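Local atomic coordinates of 6-phospho-beta-d glycosidase (Streptococcus pyogenes, PDB entry 5FOO), a protein that probably hydrolyses 6-phospho-beta-D-glucosides as a glycoside hydrolase family 1 enzyme with a TIM-barrel fold. Residues E165-V170 and L246-L251; G172-Q177 and G186-Q191. The protein carries 1 engineered substitution. All coordinates share one frame; numbering follows the deposited sequence.

Contact 1: residues E165-V170 and L246-L251; sequences EPMVVV and LWNNDL. With JAZ (6-phosphocyclophellitol), chain G.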
loop_
_atom_site.group_PDB
_atom_site.type_symbol
_atom_site.label_atom_id
_atom_site.label_comp_id
_atom_site.label_asym_id
_atom_site.label_seq_id
_atom_site.Cartn_x
_atom_site.Cartn_y
_atom_site.Cartn_z
ATOM N N GLU A 165 -3.311 1.480 -1.206
ATOM C CA GLU A 165 -3.695 2.767 -0.607
ATOM C C GLU A 165 -4.153 3.822 -1.603
ATOM O O GLU A 165 -3.473 4.857 -1.833
ATOM C CB GLU A 165 -2.584 3.321 0.275
ATOM C CG GLU A 165 -2.149 2.437 1.407
ATOM C CD GLU A 165 -0.772 2.889 2.018
ATOM O OE1 GLU A 165 0.352 3.004 1.341
ATOM O OE2 GLU A 165 -0.822 3.094 3.228
ATOM N N PRO A 166 -5.310 3.564 -2.201
ATOM C CA PRO A 166 -5.819 4.490 -3.122
ATOM C C PRO A 166 -6.067 5.885 -2.552
ATOM O O PRO A 166 -5.881 6.863 -3.307
ATOM C CB PRO A 166 -7.069 3.820 -3.645
ATOM C CG PRO A 166 -7.520 2.959 -2.554
ATOM C CD PRO A 166 -6.213 2.418 -2.042
ATOM N N MET A 167 -6.365 6.019 -1.262
ATOM C CA MET A 167 -6.520 7.401 -0.697
ATOM C C MET A 167 -5.194 8.168 -0.658
ATOM O O MET A 167 -5.185 9.373 -0.640
ATOM C CB MET A 167 -7.149 7.386 0.717
ATOM C CG MET A 167 -7.454 8.815 1.296
ATOM S SD MET A 167 -8.511 9.725 0.164
ATOM C CE MET A 167 -10.082 9.144 0.705
ATOM N N VAL A 168 -4.065 7.463 -0.571
ATOM C CA VAL A 168 -2.741 8.065 -0.680
ATOM C C VAL A 168 -2.503 8.636 -2.102
ATOM O O VAL A 168 -1.887 9.664 -2.249
ATOM C CB VAL A 168 -1.598 7.108 -0.254
ATOM C CG1 VAL A 168 -0.245 7.732 -0.484
ATOM C CG2 VAL A 168 -1.749 6.716 1.234
ATOM N N VAL A 169 -2.983 7.971 -3.138
ATOM C CA VAL A 169 -2.939 8.529 -4.488
ATOM C C VAL A 169 -3.810 9.818 -4.602
ATOM O O VAL A 169 -3.390 10.798 -5.239
ATOM C CB VAL A 169 -3.447 7.498 -5.503
ATOM C CG1 VAL A 169 -3.627 8.105 -6.883
ATOM C CG2 VAL A 169 -2.456 6.353 -5.611
ATOM N N VAL A 170 -5.022 9.764 -4.063
ATOM C CA VAL A 170 -5.920 10.862 -4.081
ATOM C C VAL A 170 -5.236 12.059 -3.376
ATOM O O VAL A 170 -5.233 13.141 -3.919
ATOM C CB VAL A 170 -7.155 10.536 -3.281
ATOM C CG1 VAL A 170 -8.011 11.786 -3.006
ATOM C CG2 VAL A 170 -7.999 9.478 -3.959
ATOM N N LEU A 246 -14.565 9.155 8.316
ATOM C CA LEU A 246 -15.439 9.016 7.145
ATOM C C LEU A 246 -14.693 9.075 5.821
ATOM O O LEU A 246 -14.982 8.277 4.915
ATOM C CB LEU A 246 -16.541 10.068 7.072
ATOM C CG LEU A 246 -17.766 9.971 7.936
ATOM C CD1 LEU A 246 -18.589 11.231 7.693
ATOM C CD2 LEU A 246 -18.572 8.744 7.560
ATOM N N TRP A 247 -13.811 10.077 5.700
ATOM C CA TRP A 247 -12.993 10.302 4.540
ATOM C C TRP A 247 -11.823 9.311 4.449
ATOM O O TRP A 247 -11.696 8.630 3.450
ATOM C CB TRP A 247 -12.472 11.777 4.486
ATOM C CG TRP A 247 -11.541 12.033 3.368
ATOM C CD1 TRP A 247 -10.179 12.106 3.470
ATOM C CD2 TRP A 247 -11.850 12.288 1.984
ATOM N NE1 TRP A 247 -9.629 12.325 2.255
ATOM C CE2 TRP A 247 -10.633 12.416 1.313
ATOM C CE3 TRP A 247 -13.030 12.371 1.240
ATOM C CZ2 TRP A 247 -10.560 12.661 -0.027
ATOM C CZ3 TRP A 247 -12.951 12.620 -0.085
ATOM C CH2 TRP A 247 -11.727 12.751 -0.721
ATOM N N ASN A 248 -10.948 9.292 5.440
ATOM C CA ASN A 248 -9.680 8.560 5.312
ATOM C C ASN A 248 -9.845 7.028 5.371
ATOM O O ASN A 248 -8.999 6.319 4.861
ATOM C CB ASN A 248 -8.619 9.011 6.340
ATOM C CG ASN A 248 -8.215 10.462 6.144
ATOM O OD1 ASN A 248 -7.460 10.787 5.225
ATOM N ND2 ASN A 248 -8.795 11.361 6.950
ATOM N N ASN A 249 -10.907 6.557 6.012
ATOM C CA ASN A 249 -11.144 5.127 6.197
ATOM C C ASN A 249 -12.412 4.648 5.482
ATOM O O ASN A 249 -12.323 3.760 4.613
ATOM C CB ASN A 249 -11.153 4.764 7.680
ATOM C CG ASN A 249 -9.803 5.047 8.326
ATOM O OD1 ASN A 249 -8.801 5.187 7.633
ATOM N ND2 ASN A 249 -9.765 5.107 9.606
ATOM N N ASP A 250 -13.556 5.242 5.827
ATOM C CA ASP A 250 -14.844 4.699 5.407
ATOM C C ASP A 250 -15.102 4.686 3.928
ATOM O O ASP A 250 -15.698 3.716 3.439
ATOM C CB ASP A 250 -15.981 5.385 6.080
ATOM C CG ASP A 250 -15.999 5.188 7.553
ATOM O OD1 ASP A 250 -15.049 4.625 8.157
ATOM O OD2 ASP A 250 -16.959 5.668 8.130
ATOM N N LEU A 251 -14.674 5.730 3.204
ATOM C CA LEU A 251 -14.970 5.849 1.768
ATOM C C LEU A 251 -14.535 4.518 1.095
ATOM O O LEU A 251 -15.328 3.818 0.509
ATOM C CB LEU A 251 -14.218 7.044 1.158
ATOM C CG LEU A 251 -14.597 7.478 -0.258
ATOM C CD1 LEU A 251 -13.891 8.789 -0.665
ATOM C CD2 LEU A 251 -14.250 6.431 -1.291
HETATM C C2 JAZ G . 6.302 3.263 1.460
HETATM C C3 JAZ G . 5.337 2.244 0.819
HETATM C C4 JAZ G . 3.906 2.494 1.282
HETATM C C5 JAZ G . 3.762 2.423 2.796
HETATM C C6 JAZ G . 4.775 3.322 3.470
HETATM C C7 JAZ G . 6.200 3.079 2.970
HETATM C C8 JAZ G . 7.235 3.879 3.756
HETATM O O9 JAZ G . 6.958 5.259 3.537
HETATM P P10 JAZ G . 8.160 6.298 3.554
HETATM O O11 JAZ G . 7.506 7.598 3.242
HETATM O O12 JAZ G . 9.288 5.831 2.733
HETATM O O13 JAZ G . 8.684 6.273 4.923
HETATM O O14 JAZ G . 4.382 4.692 3.316
HETATM O O15 JAZ G . 7.656 2.990 1.083
HETATM O O16 JAZ G . 5.408 2.436 -0.572
HETATM O O17 JAZ G . 3.027 1.572 0.661
#
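Met-167 lays its terminal methyl over one face of the Trp-247 indole, offset toward the rim. CE lies 3.6 Å from the centroid of the five-membered ring and 22° off the ring normal, a CH-pi contact. Met-167 SD stands 4.1 Å from the centroid of the same five-membered ring, well off the normal, an oblique Met-aromatic contact. The chain leaves the backbone with CG anti to N (chi1 -175°), then bends at chi2 and chi3, and this turns CE back across the indole. Packing there is tight, since Met-167 CE also comes within 3.2 Å of the backbone O of Trp-247. Leu-251 adds a looser apolar touch, its CD1 4.1 Å from Met-167 CE. Val-170 CG1 comes obliquely to the six-membered ring, 4.0 Å from Trp-247 CZ2. The indole N-H is hydrogen-bonded to the Glu-171 carboxylate, just past the 165-170 segment. Glu-165, at the N-cap position, faces the ligand pocket. Its OE1 accepts a hydrogen bond from O17 of 6-phosphocyclophellitol at 3.1 Å, while OE2 is held by Asn-224 and Tyr-299. Asn-164, Glu-165 and Pro-166 match the Asn-Glu-Pro motif of this family. Helix 166-174 follows the fourth barrel strand and helix 235-258 the fifth; the N-to-C directions of their short segments are 144° apart, roughly antiparallel, and helix 186-208 packs against Val-170 and Leu-251.

Contact 2: residues G172-Q177 and G186-Q191; sequences GSYLMQ and GKKAVQ
With chi1 at -65°, Tyr-174 places CG anti to its own carbonyl carbon, and Leu-175 does the same at -67°; the two side chains then reach the helix start at 186-191 from adjacent positions. Both meet the methyl of Ala-189. Tyr-174 CB sits 3.7 Å from Ala-189 CB, and Leu-175 CG lies 3.9 Å from that same CB. The small alanine allows a close backbone approach, with the CA atoms of Tyr-174 and Ala-189 5.2 Å apart. Leu-175 also extends along the first turn of helix 186-208, where its CD2 comes 4.0 Å from Gly-186 CA. The Tyr-174 ring meets Lys-188 on a slant. Its CD1 is 3.9 Å from Lys-188 CB, and its CE1 is 4.2 Å from Lys-188 CD. Here the aliphatic part of the lysine does the touching, and the extended chain carries the amine onward. The two polar ends converge on one residue: Tyr-174 OH is hydrogen-bonded to Glu-134, and Lys-188 NZ makes a long, weak ion pair with it. The Asp-185 carboxylate accepts the backbone N-H of Lys-188, and the Asp-185 backbone is hydrogen-bonded to that of Tyr-174. The contact packs the C-terminal end of helix 166-174 against the N-terminal turns of helix 186-208. Helix 235-258 lies alongside, with Trp-247 next to both Leu-175 and Val-190.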
loop_
_atom_site.group_PDB
_atom_site.type_symbol
_atom_site.label_atom_id
_atom_site.label_comp_id
_atom_site.label_asym_id
_atom_site.label_seq_id
_atom_site.Cartn_x
_atom_site.Cartn_y
_atom_site.Cartn_z
ATOM N N GLY A 172 -1.899 12.429 -2.361
ATOM C CA GLY A 172 -0.618 12.735 -3.005
ATOM C C GLY A 172 -0.710 13.557 -4.274
ATOM O O GLY A 172 0.021 14.594 -4.408
ATOM N N SER A 173 -1.567 13.126 -5.197
ATOM C CA SER A 173 -1.691 13.747 -6.487
ATOM C C SER A 173 -2.570 15.021 -6.456
ATOM O O SER A 173 -2.334 15.980 -7.219
ATOM C CB SER A 173 -2.206 12.728 -7.555
ATOM O OG SER A 173 -1.141 11.885 -8.065
ATOM N N TYR A 174 -3.579 15.047 -5.597
ATOM C CA TYR A 174 -4.603 16.079 -5.724
ATOM C C TYR A 174 -4.883 16.962 -4.488
ATOM O O TYR A 174 -5.693 17.828 -4.597
ATOM C CB TYR A 174 -5.889 15.462 -6.274
ATOM C CG TYR A 174 -5.740 14.911 -7.710
ATOM C CD1 TYR A 174 -5.832 15.751 -8.791
ATOM C CD2 TYR A 174 -5.452 13.533 -7.963
ATOM C CE1 TYR A 174 -5.679 15.296 -10.098
ATOM C CE2 TYR A 174 -5.323 13.047 -9.281
ATOM C CZ TYR A 174 -5.439 13.924 -10.355
ATOM O OH TYR A 174 -5.281 13.512 -11.660
ATOM N N LEU A 175 -4.207 16.752 -3.353
ATOM C CA LEU A 175 -4.458 17.537 -2.101
ATOM C C LEU A 175 -3.181 18.055 -1.433
ATOM O O LEU A 175 -3.094 19.213 -1.119
ATOM C CB LEU A 175 -5.281 16.739 -1.060
ATOM C CG LEU A 175 -6.729 16.474 -1.528
ATOM C CD1 LEU A 175 -7.438 15.407 -0.661
ATOM C CD2 LEU A 175 -7.573 17.743 -1.590
ATOM N N MET A 176 -2.175 17.206 -1.261
ATOM C CA MET A 176 -1.071 17.472 -0.349
ATOM C C MET A 176 0.278 17.543 -1.015
ATOM O O MET A 176 1.282 17.583 -0.331
ATOM C CB MET A 176 -1.031 16.364 0.719
ATOM C CG MET A 176 -2.334 16.116 1.485
ATOM S SD MET A 176 -2.711 17.381 2.720
ATOM C CE MET A 176 -1.467 17.147 4.032
ATOM N N GLN A 177 0.321 17.457 -2.338
ATOM C CA GLN A 177 1.540 17.698 -3.118
ATOM C C GLN A 177 2.726 16.748 -2.937
ATOM O O GLN A 177 3.840 17.174 -2.971
ATOM C CB GLN A 177 1.957 19.177 -2.992
ATOM C CG GLN A 177 0.805 20.115 -3.271
ATOM C CD GLN A 177 1.230 21.585 -3.148
ATOM O OE1 GLN A 177 0.882 22.257 -2.198
ATOM N NE2 GLN A 177 1.964 22.064 -4.111
ATOM N N GLY A 186 -9.580 19.860 -4.886
ATOM C CA GLY A 186 -10.482 18.977 -4.119
ATOM C C GLY A 186 -11.557 18.339 -4.997
ATOM O O GLY A 186 -11.918 17.205 -4.824
ATOM N N LYS A 187 -12.080 19.084 -5.947
ATOM C CA LYS A 187 -13.125 18.568 -6.804
ATOM C C LYS A 187 -12.598 17.377 -7.593
ATOM O O LYS A 187 -13.269 16.364 -7.752
ATOM C CB LYS A 187 -13.581 19.650 -7.760
ATOM C CG LYS A 187 -14.790 19.246 -8.542
ATOM C CD LYS A 187 -15.789 20.379 -8.746
ATOM C CE LYS A 187 -17.133 19.743 -9.106
ATOM N NZ LYS A 187 -17.992 20.665 -9.890
ATOM N N LYS A 188 -11.376 17.524 -8.085
ATOM C CA LYS A 188 -10.696 16.444 -8.746
ATOM C C LYS A 188 -10.335 15.284 -7.824
ATOM O O LYS A 188 -10.525 14.111 -8.183
ATOM C CB LYS A 188 -9.477 16.946 -9.491
ATOM C CG LYS A 188 -9.803 17.679 -10.780
ATOM C CD LYS A 188 -8.491 18.064 -11.464
ATOM C CE LYS A 188 -8.711 18.941 -12.698
ATOM N NZ LYS A 188 -7.331 19.201 -13.230
ATOM N N ALA A 189 -9.829 15.608 -6.654
ATOM C CA ALA A 189 -9.536 14.587 -5.667
ATOM C C ALA A 189 -10.737 13.663 -5.417
ATOM O O ALA A 189 -10.591 12.465 -5.379
ATOM C CB ALA A 189 -9.115 15.221 -4.391
ATOM N N VAL A 190 -11.916 14.255 -5.225
ATOM C CA VAL A 190 -13.103 13.525 -4.890
ATOM C C VAL A 190 -13.511 12.630 -6.071
ATOM O O VAL A 190 -13.943 11.486 -5.885
ATOM C CB VAL A 190 -14.219 14.499 -4.486
ATOM C CG1 VAL A 190 -15.541 13.807 -4.339
ATOM C CG2 VAL A 190 -13.840 15.152 -3.167
ATOM N N GLN A 191 -13.385 13.142 -7.283
ATOM C CA GLN A 191 -13.757 12.349 -8.438
ATOM C C GLN A 191 -12.726 11.184 -8.599
ATOM O O GLN A 191 -13.129 10.054 -8.843
ATOM C CB GLN A 191 -13.865 13.226 -9.721
ATOM C CG GLN A 191 -14.314 12.453 -10.948
ATOM C CD GLN A 191 -15.744 11.959 -10.848
ATOM O OE1 GLN A 191 -16.646 12.759 -10.615
ATOM N NE2 GLN A 191 -15.979 10.635 -11.066
#

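The two contacts share helix 166-174. Contact 1 uses its N-terminal part and contact 2 its C-terminal end. Their centres lie about 11 Å apart, on the same side of the chain's centre. Both segments of contact 2 fall in the sequence between 165-170 and 246-251. The contacts also touch: Val-170 CG1 is 3.6 Å from Ala-189 O, and Trp-247 CH2 is 4.0 Å from Val-190 CG2. Helices 166-174, 186-208 and 235-258 therefore pack together, in the part of the chain that follows the fourth and fifth barrel strands. Helix 166-174 runs outward from the pocket residue Glu-165: centre to centre, contact 1 is about 11 Å and contact 2 about 18 Å from the middle of the chain.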